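Local coordinates for DNA helicase assembly protein (Enterobacteria phage T4, PDB 1C1K) that loads the replicative helicase onto fork DNA covered by the single-stranded DNA-binding protein during phage replication, recombination and repair, at residues A[29-41]-A[186-198]. Numbering follows the deposited sequence.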
ATOM      1  N   HIS A  29       3.181  -6.646  -9.667  1.00  5.91           N
ATOM      2  CA  HIS A  29       3.205  -5.197  -9.574  1.00  5.60           C
ATOM      3  C   HIS A  29       3.745  -4.790  -8.201  1.00  6.61           C
ATOM      4  O   HIS A  29       4.612  -3.922  -8.096  1.00  6.22           O
ATOM      5  CB  HIS A  29       1.791  -4.635  -9.757  1.00  5.23           C
ATOM      6  CG  HIS A  29       1.707  -3.155  -9.563  1.00  4.20           C
ATOM      7  ND1 HIS A  29       1.713  -2.268 -10.616  1.00  4.78           N
ATOM      8  CD2 HIS A  29       1.632  -2.405  -8.436  1.00  4.86           C
ATOM      9  CE1 HIS A  29       1.642  -1.034 -10.147  1.00  5.69           C
ATOM     10  NE2 HIS A  29       1.593  -1.090  -8.829  1.00  4.86           N
ATOM     11  N   MET A  30       3.236  -5.432  -7.153  1.00  6.30           N
ATOM     12  CA  MET A  30       3.655  -5.122  -5.791  1.00  6.59           C
ATOM     13  C   MET A  30       5.101  -5.524  -5.495  1.00  7.73           C
ATOM     14  O   MET A  30       5.667  -5.112  -4.477  1.00  8.71           O
ATOM     15  CB  MET A  30       2.698  -5.774  -4.794  1.00  6.83           C
ATOM     16  CG  MET A  30       1.310  -5.123  -4.774  1.00  6.82           C
ATOM     17  SD  MET A  30       1.334  -3.309  -4.551  1.00  6.50           S
ATOM     18  CE  MET A  30       2.374  -3.190  -3.105  1.00 11.42           C
ATOM     19  N   ASN A  31       5.694  -6.313  -6.394  1.00  7.17           N
ATOM     20  CA  ASN A  31       7.084  -6.759  -6.264  1.00  8.76           C
ATOM     21  C   ASN A  31       7.976  -5.919  -7.180  1.00  8.79           C
ATOM     22  O   ASN A  31       9.186  -6.155  -7.267  1.00  8.48           O
ATOM     23  CB  ASN A  31       7.222  -8.227  -6.673  1.00 10.72           C
ATOM     24  CG  ASN A  31       6.859  -9.183  -5.561  1.00 12.82           C
ATOM     25  OD1 ASN A  31       6.491 -10.331  -5.817  1.00 16.50           O
ATOM     26  ND2 ASN A  31       6.964  -8.724  -4.321  1.00 12.74           N
ATOM     27  N   GLY A  32       7.370  -4.954  -7.866  1.00  8.62           N
ATOM     28  CA  GLY A  32       8.104  -4.087  -8.775  1.00  9.78           C
ATOM     29  C   GLY A  32       8.526  -4.776 -10.063  1.00 11.38           C
ATOM     30  O   GLY A  32       9.489  -4.362 -10.705  1.00 12.35           O
ATOM     31  N   LYS A  33       7.803  -5.820 -10.451  1.00 11.26           N
ATOM     32  CA  LYS A  33       8.121  -6.578 -11.658  1.00 13.82           C
ATOM     33  C   LYS A  33       7.161  -6.289 -12.806  1.00 14.62           C
ATOM     34  O   LYS A  33       7.387  -6.715 -13.941  1.00 15.64           O
ATOM     35  CB  LYS A  33       8.100  -8.071 -11.348  1.00 15.02           C
ATOM     36  CG  LYS A  33       9.264  -8.525 -10.497  1.00 20.04           C
ATOM     37  CD  LYS A  33       9.203 -10.018 -10.237  1.00 22.61           C
ATOM     38  CE  LYS A  33       9.256 -10.313  -8.752  1.00 23.75           C
ATOM     39  NZ  LYS A  33       9.634 -11.731  -8.500  1.00 25.94           N
ATOM     40  N   TYR A  34       6.087  -5.572 -12.502  1.00 13.88           N
ATOM     41  CA  TYR A  34       5.090  -5.220 -13.499  1.00 12.55           C
ATOM     42  C   TYR A  34       4.500  -3.878 -13.099  1.00 12.48           C
ATOM     43  O   TYR A  34       4.754  -3.389 -12.001  1.00 12.11           O
ATOM     44  CB  TYR A  34       3.989  -6.285 -13.539  1.00 11.85           C
ATOM     45  CG  TYR A  34       3.200  -6.329 -14.826  1.00 12.50           C
ATOM     46  CD1 TYR A  34       3.802  -6.716 -16.021  1.00 13.11           C
ATOM     47  CD2 TYR A  34       1.841  -6.017 -14.846  1.00 12.91           C
ATOM     48  CE1 TYR A  34       3.072  -6.799 -17.203  1.00 13.54           C
ATOM     49  CE2 TYR A  34       1.096  -6.095 -16.026  1.00 11.67           C
ATOM     50  CZ  TYR A  34       1.720  -6.490 -17.198  1.00 13.34           C
ATOM     51  OH  TYR A  34       0.994  -6.605 -18.362  1.00 12.67           O
ATOM     52  N   ASP A  35       3.725  -3.281 -13.993  1.00 12.04           N
ATOM     53  CA  ASP A  35       3.082  -2.001 -13.728  1.00 11.09           C
ATOM     54  C   ASP A  35       1.676  -2.099 -14.290  1.00 11.25           C
ATOM     55  O   ASP A  35       1.461  -1.895 -15.487  1.00 11.14           O
ATOM     56  CB  ASP A  35       3.840  -0.867 -14.415  1.00 12.90           C
ATOM     57  CG  ASP A  35       3.363   0.508 -13.975  1.00 14.07           C
ATOM     58  OD1 ASP A  35       2.201   0.644 -13.537  1.00 12.63           O
ATOM     59  OD2 ASP A  35       4.157   1.462 -14.071  1.00 15.09           O
ATOM     60  N   VAL A  36       0.719  -2.419 -13.425  1.00 10.35           N
ATOM     61  CA  VAL A  36      -0.662  -2.569 -13.862  1.00 10.89           C
ATOM     62  C   VAL A  36      -1.251  -1.319 -14.502  1.00 11.44           C
ATOM     63  O   VAL A  36      -2.194  -1.407 -15.285  1.00 12.12           O
ATOM     64  CB  VAL A  36      -1.585  -3.007 -12.695  1.00 10.67           C
ATOM     65  CG1 VAL A  36      -1.202  -4.396 -12.228  1.00 10.37           C
ATOM     66  CG2 VAL A  36      -1.509  -2.005 -11.558  1.00 10.52           C
ATOM     67  N   ILE A  37      -0.709  -0.152 -14.170  1.00 11.27           N
ATOM     68  CA  ILE A  37      -1.224   1.080 -14.748  1.00 11.42           C
ATOM     69  C   ILE A  37      -0.657   1.239 -16.149  1.00 11.86           C
ATOM     70  O   ILE A  37      -1.375   1.574 -17.087  1.00 11.49           O
ATOM     71  CB  ILE A  37      -0.847   2.313 -13.894  1.00 13.34           C
ATOM     72  CG1 ILE A  37      -1.394   2.153 -12.467  1.00 14.02           C
ATOM     73  CG2 ILE A  37      -1.394   3.578 -14.541  1.00 13.40           C
ATOM     74  CD1 ILE A  37      -2.881   1.835 -12.389  1.00 13.80           C
ATOM     75  N   LYS A  38       0.637   0.985 -16.292  1.00 12.65           N
ATOM     76  CA  LYS A  38       1.281   1.094 -17.598  1.00 13.64           C
ATOM     77  C   LYS A  38       0.609   0.155 -18.603  1.00 12.40           C
ATOM     78  O   LYS A  38       0.435   0.507 -19.762  1.00 12.96           O
ATOM     79  CB  LYS A  38       2.773   0.749 -17.475  1.00 15.29           C
ATOM     80  CG  LYS A  38       3.495   0.495 -18.799  1.00 17.25           C
ATOM     81  CD  LYS A  38       4.989   0.274 -18.565  1.00 19.30           C
ATOM     82  CE  LYS A  38       5.774   0.166 -19.871  1.00 21.13           C
ATOM     83  NZ  LYS A  38       4.916   0.290 -21.087  1.00 23.99           N
ATOM     84  N   TYR A  39       0.216  -1.030 -18.142  1.00 10.82           N
ATOM     85  CA  TYR A  39      -0.400  -2.022 -19.014  1.00 10.35           C
ATOM     86  C   TYR A  39      -1.913  -2.118 -18.894  1.00 11.29           C
ATOM     87  O   TYR A  39      -2.521  -3.077 -19.372  1.00 11.65           O
ATOM     88  CB  TYR A  39       0.225  -3.392 -18.759  1.00 11.21           C
ATOM     89  CG  TYR A  39       1.667  -3.471 -19.204  1.00 10.10           C
ATOM     90  CD1 TYR A  39       2.707  -3.367 -18.287  1.00 10.67           C
ATOM     91  CD2 TYR A  39       1.990  -3.627 -20.549  1.00 12.24           C
ATOM     92  CE1 TYR A  39       4.038  -3.412 -18.698  1.00 11.62           C
ATOM     93  CE2 TYR A  39       3.315  -3.674 -20.973  1.00 11.52           C
ATOM     94  CZ  TYR A  39       4.331  -3.565 -20.043  1.00 11.26           C
ATOM     95  OH  TYR A  39       5.636  -3.592 -20.464  1.00 11.57           O
ATOM     96  N   ASN A  40      -2.513  -1.124 -18.258  1.00 11.35           N
ATOM     97  CA  ASN A  40      -3.962  -1.078 -18.094  1.00 12.05           C
ATOM     98  C   ASN A  40      -4.603  -2.359 -17.569  1.00 11.22           C
ATOM     99  O   ASN A  40      -5.581  -2.855 -18.135  1.00 12.18           O
ATOM    100  CB  ASN A  40      -4.613  -0.686 -19.418  1.00 15.21           C
ATOM    101  CG  ASN A  40      -6.020  -0.174 -19.240  1.00 18.69           C
ATOM    102  OD1 ASN A  40      -6.838  -0.256 -20.155  1.00 23.50           O
ATOM    103  ND2 ASN A  40      -6.315   0.357 -18.058  1.00 20.04           N
ATOM    104  N   TRP A  41      -4.044  -2.886 -16.484  1.00 10.58           N
ATOM    105  CA  TRP A  41      -4.551  -4.090 -15.821  1.00 10.62           C
ATOM    106  C   TRP A  41      -4.740  -5.323 -16.709  1.00 11.23           C
ATOM    107  O   TRP A  41      -5.672  -6.115 -16.525  1.00 10.72           O
ATOM    108  CB  TRP A  41      -5.857  -3.765 -15.093  1.00 10.42           C
ATOM    109  CG  TRP A  41      -5.693  -2.671 -14.088  1.00  9.58           C
ATOM    110  CD1 TRP A  41      -5.743  -1.329 -14.325  1.00  9.12           C
ATOM    111  CD2 TRP A  41      -5.460  -2.823 -12.680  1.00  9.31           C
ATOM    112  NE1 TRP A  41      -5.557  -0.632 -13.153  1.00  9.62           N
ATOM    113  CE2 TRP A  41      -5.381  -1.524 -12.129  1.00  9.21           C
ATOM    114  CE3 TRP A  41      -5.309  -3.929 -11.830  1.00  9.06           C
ATOM    115  CZ2 TRP A  41      -5.160  -1.301 -10.762  1.00 10.54           C
ATOM    116  CZ3 TRP A  41      -5.088  -3.707 -10.472  1.00 10.24           C
ATOM    117  CH2 TRP A  41      -5.016  -2.401  -9.955  1.00 10.71           C
ATOM    118  N   TYR A 186      10.644  -2.359   1.743  1.00 16.69           N
ATOM    119  CA  TYR A 186       9.440  -1.569   1.972  1.00 14.76           C
ATOM    120  C   TYR A 186       9.226  -0.590   0.821  1.00 12.55           C
ATOM    121  O   TYR A 186       8.103  -0.400   0.357  1.00 12.46           O
ATOM    122  CB  TYR A 186       9.553  -0.787   3.284  1.00 14.95           C
ATOM    123  CG  TYR A 186       8.908  -1.466   4.470  1.00 14.64           C
ATOM    124  CD1 TYR A 186       9.639  -2.329   5.283  1.00 16.21           C
ATOM    125  CD2 TYR A 186       7.570  -1.238   4.786  1.00 16.31           C
ATOM    126  CE1 TYR A 186       9.056  -2.949   6.388  1.00 16.31           C
ATOM    127  CE2 TYR A 186       6.976  -1.852   5.888  1.00 16.94           C
ATOM    128  CZ  TYR A 186       7.726  -2.705   6.683  1.00 17.63           C
ATOM    129  OH  TYR A 186       7.146  -3.308   7.775  1.00 21.09           O
ATOM    130  N   SER A 187      10.311   0.026   0.364  1.00 10.84           N
ATOM    131  CA  SER A 187      10.232   1.000  -0.715  1.00 10.51           C
ATOM    132  C   SER A 187       9.640   0.414  -1.994  1.00 10.36           C
ATOM    133  O   SER A 187       8.932   1.104  -2.733  1.00  9.65           O
ATOM    134  CB  SER A 187      11.614   1.578  -1.010  1.00 10.15           C
ATOM    135  OG  SER A 187      11.492   2.723  -1.827  1.00 10.35           O
ATOM    136  N   ILE A 188       9.937  -0.853  -2.257  1.00 10.42           N
ATOM    137  CA  ILE A 188       9.395  -1.495  -3.442  1.00 10.98           C
ATOM    138  C   ILE A 188       7.869  -1.483  -3.332  1.00  9.97           C
ATOM    139  O   ILE A 188       7.179  -1.120  -4.283  1.00  9.15           O
ATOM    140  CB  ILE A 188       9.902  -2.951  -3.576  1.00 12.73           C
ATOM    141  CG1 ILE A 188      11.375  -2.945  -3.983  1.00 11.01           C
ATOM    142  CG2 ILE A 188       9.068  -3.713  -4.612  1.00 11.78           C
ATOM    143  CD1 ILE A 188      12.042  -4.295  -3.870  1.00 11.61           C
ATOM    144  N   LYS A 189       7.345  -1.860  -2.167  1.00 10.19           N
ATOM    145  CA  LYS A 189       5.896  -1.880  -1.962  1.00 10.68           C
ATOM    146  C   LYS A 189       5.324  -0.469  -1.961  1.00  8.69           C
ATOM    147  O   LYS A 189       4.263  -0.220  -2.525  1.00  7.83           O
ATOM    148  CB  LYS A 189       5.538  -2.562  -0.636  1.00 12.74           C
ATOM    149  CG  LYS A 189       6.230  -3.895  -0.399  1.00 19.38           C
ATOM    150  CD  LYS A 189       5.525  -5.030  -1.127  1.00 23.39           C
ATOM    151  CE  LYS A 189       5.927  -6.381  -0.556  1.00 24.95           C
ATOM    152  NZ  LYS A 189       6.447  -6.232   0.832  1.00 28.71           N
ATOM    153  N   LEU A 190       6.026   0.458  -1.319  1.00  8.69           N
ATOM    154  CA  LEU A 190       5.561   1.836  -1.256  1.00  7.69           C
ATOM    155  C   LEU A 190       5.420   2.452  -2.649  1.00  7.29           C
ATOM    156  O   LEU A 190       4.408   3.075  -2.969  1.00  6.84           O
ATOM    157  CB  LEU A 190       6.520   2.672  -0.403  1.00  7.42           C
ATOM    158  CG  LEU A 190       6.401   2.434   1.104  1.00  8.22           C
ATOM    159  CD1 LEU A 190       7.639   2.981   1.805  1.00  9.40           C
ATOM    160  CD2 LEU A 190       5.149   3.116   1.636  1.00  8.13           C
ATOM    161  N   LYS A 191       6.436   2.276  -3.483  1.00  7.35           N
ATOM    162  CA  LYS A 191       6.379   2.829  -4.824  1.00  7.07           C
ATOM    163  C   LYS A 191       5.314   2.133  -5.667  1.00  6.30           C
ATOM    164  O   LYS A 191       4.618   2.776  -6.449  1.00  5.03           O
ATOM    165  CB  LYS A 191       7.749   2.728  -5.492  1.00  9.38           C
ATOM    166  CG  LYS A 191       8.786   3.652  -4.859  1.00 10.23           C
ATOM    167  CD  LYS A 191       9.952   3.921  -5.813  1.00 12.56           C
ATOM    168  CE  LYS A 191      10.867   2.712  -5.931  1.00 14.64           C
ATOM    169  NZ  LYS A 191      11.487   2.336  -4.632  1.00 15.01           N
ATOM    170  N   ALA A 192       5.183   0.820  -5.501  1.00  6.71           N
ATOM    171  CA  ALA A 192       4.185   0.075  -6.263  1.00  6.12           C
ATOM    172  C   ALA A 192       2.776   0.548  -5.902  1.00  6.14           C
ATOM    173  O   ALA A 192       1.953   0.802  -6.783  1.00  7.38           O
ATOM    174  CB  ALA A 192       4.330  -1.418  -5.997  1.00  7.30           C
ATOM    175  N   TYR A 193       2.504   0.671  -4.603  1.00  6.02           N
ATOM    176  CA  TYR A 193       1.194   1.117  -4.134  1.00  5.72           C
ATOM    177  C   TYR A 193       0.951   2.569  -4.556  1.00  5.03           C
ATOM    178  O   TYR A 193      -0.162   2.951  -4.904  1.00  5.85           O
ATOM    179  CB  TYR A 193       1.124   0.980  -2.612  1.00  5.94           C
ATOM    180  CG  TYR A 193      -0.270   1.023  -1.996  1.00  6.77           C
ATOM    181  CD1 TYR A 193      -1.425   0.802  -2.766  1.00  7.20           C
ATOM    182  CD2 TYR A 193      -0.430   1.282  -0.637  1.00  5.59           C
ATOM    183  CE1 TYR A 193      -2.695   0.842  -2.186  1.00  6.66           C
ATOM    184  CE2 TYR A 193      -1.693   1.324  -0.050  1.00  6.76           C
ATOM    185  CZ  TYR A 193      -2.818   1.105  -0.826  1.00  6.56           C
ATOM    186  OH  TYR A 193      -4.060   1.164  -0.232  1.00  7.02           O
ATOM    187  N   ARG A 194       2.005   3.374  -4.539  1.00  4.64           N
ATOM    188  CA  ARG A 194       1.881   4.770  -4.935  1.00  5.62           C
ATOM    189  C   ARG A 194       1.396   4.890  -6.385  1.00  5.99           C
ATOM    190  O   ARG A 194       0.675   5.821  -6.731  1.00  7.10           O
ATOM    191  CB  ARG A 194       3.231   5.487  -4.747  1.00  5.67           C
ATOM    192  CG  ARG A 194       3.241   6.964  -5.143  1.00  7.33           C
ATOM    193  CD  ARG A 194       4.546   7.656  -4.722  1.00  7.37           C
ATOM    194  NE  ARG A 194       5.709   7.152  -5.454  1.00  7.73           N
ATOM    195  CZ  ARG A 194       6.943   7.646  -5.351  1.00  7.92           C
ATOM    196  NH1 ARG A 194       7.197   8.671  -4.540  1.00  7.47           N
ATOM    197  NH2 ARG A 194       7.928   7.115  -6.064  1.00  8.59           N
ATOM    198  N   LYS A 195       1.787   3.939  -7.230  1.00  7.38           N
ATOM    199  CA  LYS A 195       1.380   3.955  -8.635  1.00  7.90           C
ATOM    200  C   LYS A 195      -0.125   3.766  -8.821  1.00  8.79           C
ATOM    201  O   LYS A 195      -0.722   4.335  -9.738  1.00  7.16           O
ATOM    202  CB  LYS A 195       2.123   2.866  -9.413  1.00  9.25           C
ATOM    203  CG  LYS A 195       3.584   3.202  -9.682  1.00 12.10           C
ATOM    204  CD  LYS A 195       4.247   2.170 -10.574  1.00 15.31           C
ATOM    205  CE  LYS A 195       5.682   2.581 -10.889  1.00 17.94           C
ATOM    206  NZ  LYS A 195       5.968   2.537 -12.351  1.00 22.41           N
ATOM    207  N   ILE A 196      -0.745   2.967  -7.957  1.00 10.32           N
ATOM    208  CA  ILE A 196      -2.178   2.740  -8.090  1.00 11.75           C
ATOM    209  C   ILE A 196      -3.024   3.702  -7.253  1.00 12.61           C
ATOM    210  O   ILE A 196      -4.248   3.703  -7.349  1.00 14.14           O
ATOM    211  CB  ILE A 196      -2.556   1.281  -7.741  1.00 14.48           C
ATOM    212  CG1 ILE A 196      -1.981   0.884  -6.390  1.00 15.34           C
ATOM    213  CG2 ILE A 196      -2.030   0.339  -8.817  1.00 14.70           C
ATOM    214  CD1 ILE A 196      -2.442  -0.493  -5.926  1.00 18.83           C
ATOM    215  N   LEU A 197      -2.376   4.529  -6.440  1.00 11.57           N
ATOM    216  CA  LEU A 197      -3.110   5.487  -5.622  1.00 10.81           C
ATOM    217  C   LEU A 197      -3.184   6.830  -6.329  1.00 11.92           C
ATOM    218  O   LEU A 197      -2.168   7.365  -6.764  1.00 13.17           O
ATOM    219  CB  LEU A 197      -2.436   5.668  -4.259  1.00 10.76           C
ATOM    220  CG  LEU A 197      -2.647   4.579  -3.206  1.00  7.90           C
ATOM    221  CD1 LEU A 197      -1.769   4.875  -1.999  1.00  8.69           C
ATOM    222  CD2 LEU A 197      -4.115   4.518  -2.801  1.00  8.48           C
ATOM    223  N   ASN A 198      -4.396   7.364  -6.446  1.00 11.84           N
ATOM    224  CA  ASN A 198      -4.627   8.655  -7.078  1.00 12.13           C
ATOM    225  C   ASN A 198      -4.758   9.640  -5.926  1.00 11.12           C
ATOM    226  O   ASN A 198      -5.791   9.702  -5.258  1.00  8.48           O
ATOM    227  CB  ASN A 198      -5.920   8.618  -7.892  1.00 15.11           C
ATOM    228  CG  ASN A 198      -6.098   9.838  -8.762  1.00 17.79           C
ATOM    229  OD1 ASN A 198      -6.943   9.856  -9.655  1.00 21.19           O
ATOM    230  ND2 ASN A 198      -5.302  10.868  -8.511  1.00 20.05           N
TER
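The imidazole of H29 meets helix 181-196 edge-on: the carbonyl oxygen of A192 and CB of K195 both lie near its plane, with SD of M30 also at the rim. H29 NE2 donates to A192 O at 2.8 Å, and an N-H...O angle of 158° makes the bond fairly straight; the donor nevertheless stands 42° out of the carbonyl plane. H29 ND1, the other ring nitrogen, accepts from V36 N at 3.0 Å, the donor tilted somewhat from the ring plane, so the ring's rotation is fixed between helix and loop. A chi1 of 175° sets CG anti to the backbone N, carrying the ring out to both partners.

The indole of W41 carries CB of V36 over the centre of one face, while I196 CG2 approaches CZ2 obliquely. I196 CG2 is the hub of the apolar patch, touching V36 CG2 at 3.6 Å and I37 CD1 as well.

The carboxylate of D35 divides its work. OD1 accepts from I37 N, an Asx turn, and from K38 N, which completes an Asx motif, at the entry to the type I turn I37-N40. D35 OD2 takes the salt bridge from K195 NZ at 2.7 Å, met from above the carboxylate plane.

G32, with positive phi, closes helix 16-30 in a Schellman motif. The M30 chain, bent at chi2 and chi3, lays SD 3.8 Å from A192 CB. M30 O is buried without a polar partner, K189 CD lying 3.4 Å from M30 O.

The contact joins the N- and C-terminal family regions of this alpha-helical two-domain protein, docking the end of helix 16-30 and its following loop onto helix 181-196; helix 68-81 packs on M30, Y193 and I196, and I196 leads into strand 197-199, paired antiparallel with strand 2-4.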